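Local coordinates for protein CytC3 (Streptomyces, PDB 3GJA) that is a nonheme iron halogenase with a beta-barrel core, probably chlorinating an amino acid unit during biosynthesis of a natural product, at residues A[76-81]-A[310-315]. Sequence-based numbering, arbitrary orientation.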
loop_
_atom_site.group_PDB
_atom_site.type_symbol
_atom_site.label_atom_id
_atom_site.label_comp_id
_atom_site.label_asym_id
_atom_site.label_seq_id
_atom_site.Cartn_x
_atom_site.Cartn_y
_atom_site.Cartn_z
ATOM N N LEU A 76 14.678 -5.569 -2.955
ATOM C CA LEU A 76 13.688 -5.631 -4.031
ATOM C C LEU A 76 12.364 -4.950 -3.645
ATOM O O LEU A 76 11.622 -4.464 -4.501
ATOM C CB LEU A 76 13.449 -7.092 -4.416
ATOM C CG LEU A 76 13.920 -7.607 -5.785
ATOM C CD1 LEU A 76 15.023 -6.745 -6.365
ATOM C CD2 LEU A 76 14.378 -9.046 -5.626
ATOM N N LEU A 77 12.074 -4.917 -2.352
ATOM C CA LEU A 77 10.860 -4.277 -1.869
ATOM C C LEU A 77 11.131 -2.786 -1.702
ATOM O O LEU A 77 10.242 -1.958 -1.907
ATOM C CB LEU A 77 10.419 -4.905 -0.545
ATOM C CG LEU A 77 9.201 -5.836 -0.555
ATOM C CD1 LEU A 77 9.081 -6.581 -1.882
ATOM C CD2 LEU A 77 9.303 -6.799 0.621
ATOM N N ALA A 78 12.368 -2.448 -1.343
ATOM C CA ALA A 78 12.753 -1.046 -1.188
ATOM C C ALA A 78 12.619 -0.393 -2.561
ATOM O O ALA A 78 12.116 0.725 -2.692
ATOM C CB ALA A 78 14.196 -0.935 -0.692
ATOM N N GLU A 79 13.059 -1.110 -3.587
ATOM C CA GLU A 79 12.982 -0.606 -4.948
ATOM C C GLU A 79 11.537 -0.543 -5.437
ATOM O O GLU A 79 11.145 0.404 -6.119
ATOM C CB GLU A 79 13.788 -1.501 -5.887
ATOM C CG GLU A 79 13.737 -1.039 -7.328
ATOM C CD GLU A 79 14.319 -2.047 -8.285
ATOM O OE1 GLU A 79 14.892 -3.050 -7.816
ATOM O OE2 GLU A 79 14.207 -1.834 -9.509
ATOM N N HIS A 80 10.746 -1.557 -5.090
ATOM C CA HIS A 80 9.351 -1.599 -5.517
ATOM C C HIS A 80 8.588 -0.335 -5.137
ATOM O O HIS A 80 7.929 0.263 -5.979
ATOM C CB HIS A 80 8.636 -2.821 -4.921
ATOM C CG HIS A 80 7.355 -3.166 -5.619
ATOM N ND1 HIS A 80 7.312 -3.969 -6.739
ATOM C CD2 HIS A 80 6.079 -2.771 -5.392
ATOM C CE1 HIS A 80 6.067 -4.051 -7.172
ATOM N NE2 HIS A 80 5.298 -3.332 -6.373
ATOM N N ILE A 81 8.681 0.089 -3.879
ATOM C CA ILE A 81 7.943 1.282 -3.458
ATOM C C ILE A 81 8.479 2.580 -4.068
ATOM O O ILE A 81 7.782 3.596 -4.081
ATOM C CB ILE A 81 7.877 1.396 -1.895
ATOM C CG1 ILE A 81 9.279 1.508 -1.290
ATOM C CG2 ILE A 81 7.172 0.173 -1.317
ATOM C CD1 ILE A 81 9.724 2.934 -1.041
ATOM N N TYR A 310 20.133 0.324 1.577
ATOM C CA TYR A 310 19.538 0.744 0.319
ATOM C C TYR A 310 19.146 2.207 0.513
ATOM O O TYR A 310 18.362 2.543 1.399
ATOM C CB TYR A 310 18.322 -0.122 -0.024
ATOM C CG TYR A 310 17.686 0.229 -1.351
ATOM C CD1 TYR A 310 16.925 1.387 -1.491
ATOM C CD2 TYR A 310 17.857 -0.592 -2.472
ATOM C CE1 TYR A 310 16.348 1.725 -2.713
ATOM C CE2 TYR A 310 17.285 -0.260 -3.699
ATOM C CZ TYR A 310 16.534 0.899 -3.811
ATOM O OH TYR A 310 15.977 1.255 -5.017
ATOM N N GLU A 311 19.718 3.072 -0.314
ATOM C CA GLU A 311 19.477 4.503 -0.232
ATOM C C GLU A 311 18.237 4.925 -0.995
ATOM O O GLU A 311 18.086 4.595 -2.168
ATOM C CB GLU A 311 20.697 5.243 -0.780
ATOM C CG GLU A 311 20.714 6.731 -0.521
ATOM C CD GLU A 311 20.702 7.058 0.958
ATOM O OE1 GLU A 311 21.456 6.409 1.721
ATOM O OE2 GLU A 311 19.944 7.972 1.352
ATOM N N PHE A 312 17.353 5.662 -0.326
ATOM C CA PHE A 312 16.127 6.149 -0.956
ATOM C C PHE A 312 16.369 7.570 -1.446
ATOM O O PHE A 312 16.372 8.515 -0.654
ATOM C CB PHE A 312 14.970 6.160 0.043
ATOM C CG PHE A 312 14.552 4.795 0.514
ATOM C CD1 PHE A 312 13.941 3.896 -0.361
ATOM C CD2 PHE A 312 14.766 4.409 1.832
ATOM C CE1 PHE A 312 13.549 2.629 0.073
ATOM C CE2 PHE A 312 14.379 3.146 2.277
ATOM C CZ PHE A 312 13.768 2.253 1.394
ATOM N N VAL A 313 16.572 7.724 -2.748
ATOM C CA VAL A 313 16.818 9.041 -3.313
ATOM C C VAL A 313 15.555 9.539 -3.998
ATOM O O VAL A 313 15.142 9.004 -5.022
ATOM C CB VAL A 313 18.002 9.001 -4.315
ATOM C CG1 VAL A 313 18.377 10.414 -4.743
ATOM C CG2 VAL A 313 19.197 8.320 -3.664
ATOM N N PRO A 314 14.923 10.578 -3.435
ATOM C CA PRO A 314 13.694 11.141 -3.999
ATOM C C PRO A 314 13.774 11.415 -5.489
ATOM O O PRO A 314 14.714 12.041 -5.967
ATOM C CB PRO A 314 13.491 12.414 -3.183
ATOM C CG PRO A 314 14.071 12.053 -1.859
ATOM C CD PRO A 314 15.340 11.327 -2.235
ATOM N N ARG A 315 12.774 10.939 -6.217
ATOM C CA ARG A 315 12.696 11.130 -7.656
ATOM C C ARG A 315 12.157 12.526 -7.983
ATOM O O ARG A 315 11.322 13.061 -7.261
ATOM C CB ARG A 315 11.783 10.058 -8.250
ATOM C CG ARG A 315 11.416 10.229 -9.712
ATOM C CD ARG A 315 10.565 9.038 -10.162
ATOM N NE ARG A 315 9.987 9.220 -11.489
ATOM C CZ ARG A 315 10.636 9.029 -12.631
ATOM N NH1 ARG A 315 11.905 8.641 -12.626
ATOM N NH2 ARG A 315 10.010 9.232 -13.784
#
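A78, on helix 75-82, meets the rings of Y310 and F312 in an apolar contact, mostly buried and without a hydrogen bond across it, that joins this short helix to the C-terminal loop following strand 289-290. The central element is a CH-pi contact: the methyl CB of A78 stands 3.8 Å from the centroid of the Y310 ring, only 16° off the ring normal, and therefore over a face. The same methyl is 3.7 Å from CE1 of F312, which places it against both aromatics at once. The two rings also meet each other, CD1 of Y310 lying 3.9 Å above the plane of the F312 ring and displaced toward its rim. With CG anti to the backbone N (chi1 -178°), Y310 reaches across to the helix, and its OH comes within 3.5 Å of CA of E79. Sequence places this protein in the phytanoyl-CoA dioxygenase family of the cupin clan, whose members share the double-stranded beta-helix (jelly-roll) barrel; the helix is bonded to strands of that core through H80 to T151 and I81 to Y260, and V289 on strand 289-290 touches both I81 and F312. Replacing Y310 by an alanine would remove the ring and is likely to leave the A78 methyl without the aromatic face it rests on, E79 without its hydroxyl neighbour, and a gap beside the F312 ring. The carbonyl O of A78 lies in the plane of the F312 ring, at its edge, 3.7 Å from CE1 of F312. Three residues on from A78, CD1 of I81 approaches the same CE1 at 4.0 Å, its side chain crossing that of F312 at about a right angle. Although E79 packs its CB on the Y310 hydroxyl, its extended chain carries the carboxylate away from the loop to R83 and to R40 of helix 34-49, with which OE2 forms salt bridges.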